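Local structure of adenosine kinase (3UBO) at residues I213-R218 with A284-G289; Y160-D163 with A167-A170. The protein probably transfers phosphate from ATP to adenosine, as a member of the pfkB family of sugar and nucleoside kinases. All coordinates share one frame; numbering follows the deposited sequence.

Interaction 1. Residues I213-R218 with A284-G289; sequences IVFANR and AGFLFG. With ADP (adenosine-5'-diphosphate), chain D.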
# COMPACT_ATOMS: atom_id res chain seq x y z
N ILE A 213 23.88 17.13 -15.08
CA ILE A 213 23.88 15.64 -15.00
C ILE A 213 22.64 14.94 -15.63
O ILE A 213 21.47 15.37 -15.45
CB ILE A 213 23.98 15.19 -13.52
CG1 ILE A 213 25.15 15.90 -12.82
CG2 ILE A 213 24.12 13.69 -13.42
CD1 ILE A 213 24.99 16.08 -11.32
N VAL A 214 22.89 13.86 -16.38
CA VAL A 214 21.81 13.12 -17.05
C VAL A 214 21.66 11.65 -16.62
O VAL A 214 22.54 10.82 -16.95
CB VAL A 214 21.98 13.20 -18.56
CG1 VAL A 214 21.17 12.15 -19.28
CG2 VAL A 214 21.61 14.57 -19.01
N PHE A 215 20.59 11.29 -15.89
CA PHE A 215 20.28 9.84 -15.65
C PHE A 215 19.29 9.32 -16.69
O PHE A 215 18.35 10.06 -17.08
CB PHE A 215 19.67 9.58 -14.26
CG PHE A 215 20.54 10.04 -13.12
CD1 PHE A 215 21.19 9.10 -12.33
CD2 PHE A 215 20.66 11.41 -12.80
CE1 PHE A 215 21.97 9.50 -11.26
CE2 PHE A 215 21.46 11.83 -11.74
CZ PHE A 215 22.13 10.84 -10.97
N ALA A 216 19.52 8.10 -17.16
CA ALA A 216 18.71 7.45 -18.17
C ALA A 216 18.85 5.89 -18.14
O ALA A 216 19.81 5.33 -17.55
CB ALA A 216 19.09 7.97 -19.53
N ASN A 217 17.91 5.16 -18.75
CA ASN A 217 18.14 3.73 -18.89
C ASN A 217 18.61 3.53 -20.33
O ASN A 217 18.66 4.49 -21.10
CB ASN A 217 16.92 2.87 -18.47
CG ASN A 217 15.66 3.17 -19.29
OD1 ASN A 217 15.74 3.41 -20.50
ND2 ASN A 217 14.50 3.13 -18.64
N ARG A 218 18.98 2.32 -20.70
CA ARG A 218 19.54 2.09 -22.01
C ARG A 218 18.60 2.47 -23.14
O ARG A 218 18.98 3.22 -24.02
CB ARG A 218 19.98 0.66 -22.09
CG ARG A 218 20.38 0.22 -23.43
CD ARG A 218 20.57 -1.29 -23.39
NE ARG A 218 21.41 -1.76 -24.47
CZ ARG A 218 22.66 -2.19 -24.30
NH1 ARG A 218 23.20 -2.21 -23.07
NH2 ARG A 218 23.36 -2.62 -25.36
N ALA A 284 18.75 7.95 -6.65
CA ALA A 284 18.69 8.46 -5.31
C ALA A 284 19.95 8.09 -4.59
O ALA A 284 20.51 8.87 -3.87
CB ALA A 284 17.53 7.90 -4.59
N GLY A 285 20.39 6.86 -4.78
CA GLY A 285 21.58 6.40 -4.12
C GLY A 285 22.77 7.08 -4.71
O GLY A 285 23.65 7.54 -4.02
N PHE A 286 22.79 7.16 -6.02
CA PHE A 286 23.90 7.79 -6.66
C PHE A 286 24.15 9.23 -6.16
O PHE A 286 25.24 9.62 -5.87
CB PHE A 286 23.65 7.72 -8.13
CG PHE A 286 24.71 8.30 -8.93
CD1 PHE A 286 25.07 9.62 -8.75
CD2 PHE A 286 25.36 7.54 -9.87
CE1 PHE A 286 26.10 10.20 -9.53
CE2 PHE A 286 26.41 8.09 -10.66
CZ PHE A 286 26.76 9.44 -10.48
N LEU A 287 23.11 9.99 -6.00
CA LEU A 287 23.24 11.37 -5.61
C LEU A 287 23.53 11.49 -4.12
O LEU A 287 24.09 12.52 -3.65
CB LEU A 287 21.98 12.17 -5.97
CG LEU A 287 21.52 12.31 -7.43
CD1 LEU A 287 20.31 13.25 -7.56
CD2 LEU A 287 22.60 12.77 -8.39
N PHE A 288 23.13 10.48 -3.36
CA PHE A 288 23.48 10.45 -1.95
C PHE A 288 24.98 10.30 -1.88
O PHE A 288 25.63 10.83 -0.98
CB PHE A 288 22.93 9.21 -1.26
CG PHE A 288 23.42 9.04 0.14
CD1 PHE A 288 23.02 9.93 1.13
CD2 PHE A 288 24.28 8.01 0.47
CE1 PHE A 288 23.48 9.78 2.44
CE2 PHE A 288 24.74 7.83 1.79
CZ PHE A 288 24.36 8.73 2.77
N GLY A 289 25.52 9.52 -2.80
CA GLY A 289 26.96 9.36 -2.89
C GLY A 289 27.60 10.66 -3.35
O GLY A 289 28.38 11.31 -2.64
PB ADP D . 14.44 1.50 -15.45
O1B ADP D . 13.38 1.38 -16.73
O2B ADP D . 15.08 3.01 -15.14
O3B ADP D . 13.81 1.00 -14.20
PA ADP D . 16.83 -0.46 -15.61
O1A ADP D . 16.53 -1.80 -16.54
O2A ADP D . 18.10 0.14 -16.02
O3A ADP D . 15.51 0.43 -16.17
O5' ADP D . 16.92 -0.72 -13.96
C5' ADP D . 17.24 0.36 -13.09
C4' ADP D . 18.16 -0.08 -11.90
O4' ADP D . 17.57 -0.98 -10.84
C3' ADP D . 19.51 -0.90 -12.26
O3' ADP D . 20.59 -0.24 -12.89
C2' ADP D . 19.74 -1.84 -11.08
O2' ADP D . 20.58 -1.45 -9.98
C1' ADP D . 18.32 -2.20 -10.79
N9 ADP D . 17.78 -3.32 -11.63
C8 ADP D . 16.95 -3.24 -12.73
N7 ADP D . 16.68 -4.58 -13.23
C5 ADP D . 17.41 -5.50 -12.42
C6 ADP D . 17.51 -6.97 -12.43
N6 ADP D . 16.74 -7.76 -13.41
N1 ADP D . 18.27 -7.59 -11.48
C2 ADP D . 18.95 -6.86 -10.50
N3 ADP D . 18.87 -5.42 -10.48
C4 ADP D . 18.09 -4.76 -11.43

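Interaction 2. Residues Y160-D163 with A167-A170; sequences YLWD and AKDA. With ADN (adenosine), chain C.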
# COMPACT_ATOMS: atom_id res chain seq x y z
N TYR A 160 9.59 13.95 -17.53
CA TYR A 160 8.14 13.74 -17.45
C TYR A 160 7.35 15.05 -17.32
O TYR A 160 6.12 15.03 -17.41
CB TYR A 160 7.77 12.87 -16.23
CG TYR A 160 7.83 11.38 -16.44
CD1 TYR A 160 8.18 10.53 -15.39
CD2 TYR A 160 7.56 10.82 -17.67
CE1 TYR A 160 8.29 9.16 -15.56
CE2 TYR A 160 7.66 9.45 -17.85
CZ TYR A 160 8.03 8.62 -16.79
OH TYR A 160 8.11 7.26 -16.94
N LEU A 161 8.08 16.14 -17.05
CA LEU A 161 7.56 17.44 -16.65
C LEU A 161 7.34 18.27 -17.89
O LEU A 161 6.74 19.32 -17.84
CB LEU A 161 8.57 18.18 -15.78
CG LEU A 161 8.49 17.96 -14.27
CD1 LEU A 161 9.36 18.99 -13.56
CD2 LEU A 161 7.07 18.00 -13.73
N TRP A 162 7.86 17.79 -19.00
CA TRP A 162 7.53 18.43 -20.24
C TRP A 162 6.04 18.35 -20.60
O TRP A 162 5.48 19.32 -21.13
CB TRP A 162 8.52 18.09 -21.38
CG TRP A 162 9.61 19.11 -21.30
CD1 TRP A 162 10.00 19.99 -22.28
CD2 TRP A 162 10.35 19.49 -20.10
NE1 TRP A 162 10.96 20.87 -21.78
CE2 TRP A 162 11.19 20.59 -20.45
CE3 TRP A 162 10.37 19.01 -18.77
CZ2 TRP A 162 12.06 21.20 -19.53
CZ3 TRP A 162 11.23 19.63 -17.83
CH2 TRP A 162 12.08 20.71 -18.23
N ASP A 163 5.38 17.24 -20.21
CA ASP A 163 3.99 16.96 -20.55
C ASP A 163 3.03 18.04 -20.07
O ASP A 163 2.23 18.55 -20.88
CB ASP A 163 3.53 15.57 -20.08
CG ASP A 163 4.10 14.45 -20.94
OD1 ASP A 163 4.13 14.65 -22.18
OD2 ASP A 163 4.56 13.41 -20.38
N ALA A 167 5.50 23.49 -16.63
CA ALA A 167 6.49 23.01 -15.70
C ALA A 167 7.88 23.40 -16.18
O ALA A 167 8.63 23.93 -15.38
CB ALA A 167 6.35 21.52 -15.40
N LYS A 168 8.22 23.14 -17.46
CA LYS A 168 9.41 23.72 -18.11
C LYS A 168 9.76 25.21 -17.66
O LYS A 168 10.95 25.55 -17.55
CB LYS A 168 9.28 23.62 -19.65
CG LYS A 168 8.14 24.50 -20.29
CD LYS A 168 7.53 23.81 -21.54
CE LYS A 168 8.08 24.31 -22.91
NZ LYS A 168 8.31 23.26 -24.02
N ASP A 169 8.77 26.05 -17.38
CA ASP A 169 9.04 27.44 -16.90
C ASP A 169 9.27 27.52 -15.38
O ASP A 169 9.72 28.55 -14.86
CB ASP A 169 7.95 28.50 -17.30
CG ASP A 169 7.40 28.31 -18.72
OD1 ASP A 169 8.17 27.99 -19.67
OD2 ASP A 169 6.15 28.45 -18.88
N ALA A 170 8.91 26.48 -14.64
CA ALA A 170 9.29 26.47 -13.24
C ALA A 170 10.73 25.95 -13.17
O ALA A 170 11.40 26.16 -12.15
CB ALA A 170 8.36 25.59 -12.41
O5' ADN C . 9.42 5.09 -12.46
C5' ADN C . 8.73 4.84 -11.18
C4' ADN C . 7.58 5.86 -10.86
O4' ADN C . 7.09 6.55 -12.02
C3' ADN C . 6.23 5.57 -10.02
O3' ADN C . 6.17 5.43 -8.62
C2' ADN C . 5.25 6.67 -10.57
O2' ADN C . 4.57 7.47 -9.58
C1' ADN C . 6.13 7.40 -11.50
N9 ADN C . 5.36 7.96 -12.65
C8 ADN C . 4.50 7.34 -13.61
N7 ADN C . 4.13 8.29 -14.60
C5 ADN C . 4.78 9.49 -14.26
C6 ADN C . 4.78 10.78 -14.85
N6 ADN C . 4.05 11.07 -16.05
N1 ADN C . 5.58 11.81 -14.22
C2 ADN C . 6.34 11.52 -13.04
N3 ADN C . 6.37 10.25 -12.42
C4 ADN C . 5.56 9.27 -13.04
O HOH W 1 6.20 21.91 -19.09

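Interaction 1. Residues I213-R218 with A284-G289
Phe215 reaches from strand 213-217 to helix 278-290 and meets two consecutive residues there, Phe286 and Leu287. The rings of Phe215 and Phe286 form an edge-to-face (T-shaped) pair: their centroids are 5.2 Å apart and their planes stand at 84°. Phe215 supplies the edge, its CE1 lying 3.8 Å from Phe286 CG, so that this corner sits over the CG corner of the Phe286 face, toward the rim, rather than over its middle. The next corner of the same edge serves Leu287, whose CD2 methyl is 3.3 Å from Phe215 CZ and lies near the plane of the Phe215 ring. On the helix, Phe286 CG is anti to its own backbone nitrogen (chi1 -179°), which carries the ring toward the strand; the second torsion then turns a face to Phe215. An alanine in place of Phe215 is likely to deprive the Phe286 face and the Leu287 methyl of their shared partner and to open a gap between strand and helix. Further out, Phe215 also rests on Ala283 and Ala245, and Phe286 on Ala245 and Cys299 of helix 296-311. Backbone bonds to Met187 and Leu189 fix Phe215 in the sheet. Two residues on, the strand runs out at Asn217, the N-cap of helix 218-224: OD1 caps a helix nitrogen, while ND2 gives a weak bond to O1B of ADP (2.8 Å, N-H...O angle 125°). Glu220 OE1 takes the backbone N-H of Asn217, a pairing that fits the NXXE motif of this family. Ala278 and Gly279, at the beginning of the other helix, line the same ADP pocket. A parallel strand packed on a helix, with both elements reaching the nucleotide, is the Rossmann-like alpha/beta architecture of the ribokinase (pfkB) fold.

Interaction 2. Residues Y160-D163 with A167-A170
Lys168 lays its CB over one face of the Trp162 indole, in a CH-pi contact measured at 4.0 Å from CB to the centroid of the six-membered ring and 29° off the ring normal. The methylene is offset toward the rim, with Lys168 CB 3.7 Å from Trp162 CE2. Lys168 CG sits between the backbone N and the carbonyl carbon (chi1 67°), and further bends carry the chain across the indole at about a right angle, bringing NZ to 4.1 Å from Trp162 CD1; a long, weak ion pair links NZ to Glu201. Trp162 lies in the connection that leads from strand 152-158 of the central parallel sheet into helix 168-179, and Lys168 is on that helix, a beta-alpha unit of the ribokinase fold. Here the loop supplies Tyr160 to the adenosine pocket: one face of its ring lies against the adenine, C6 of the ligand standing 3.4 Å above the ring plane. One residue before Lys168, Ala167 points its CB toward segment 160-163, 4.0 Å from Leu161 CD2 and 3.3 Å from Leu161 O. One water joins the backbones, 2.9 Å from Leu161 O and accepting the Lys168 N-H at 2.9 Å. Tyr198 and Phe202 make edge-to-face pairs with Trp162.

Both interactions are buried and both involve an element that carries a ligand residue, yet they serve different pockets: interaction 1 goes with ADP, interaction 2 with adenosine. Interaction 1 lies nearer the middle of the chain, about 9 Å from its centre against 15 Å, and joins elements 66 residues apart through aromatic and aliphatic side chains. Interaction 2 is local, folding a loop back on the helix that follows it, and mixes a lysine methylene over indole with a water bridge between backbones; its lysine is partly exposed. The centres are 20 Å apart and the two do not touch, but strands 152-158 and 213-217 belong to one parallel sheet, separated by strand 184-188.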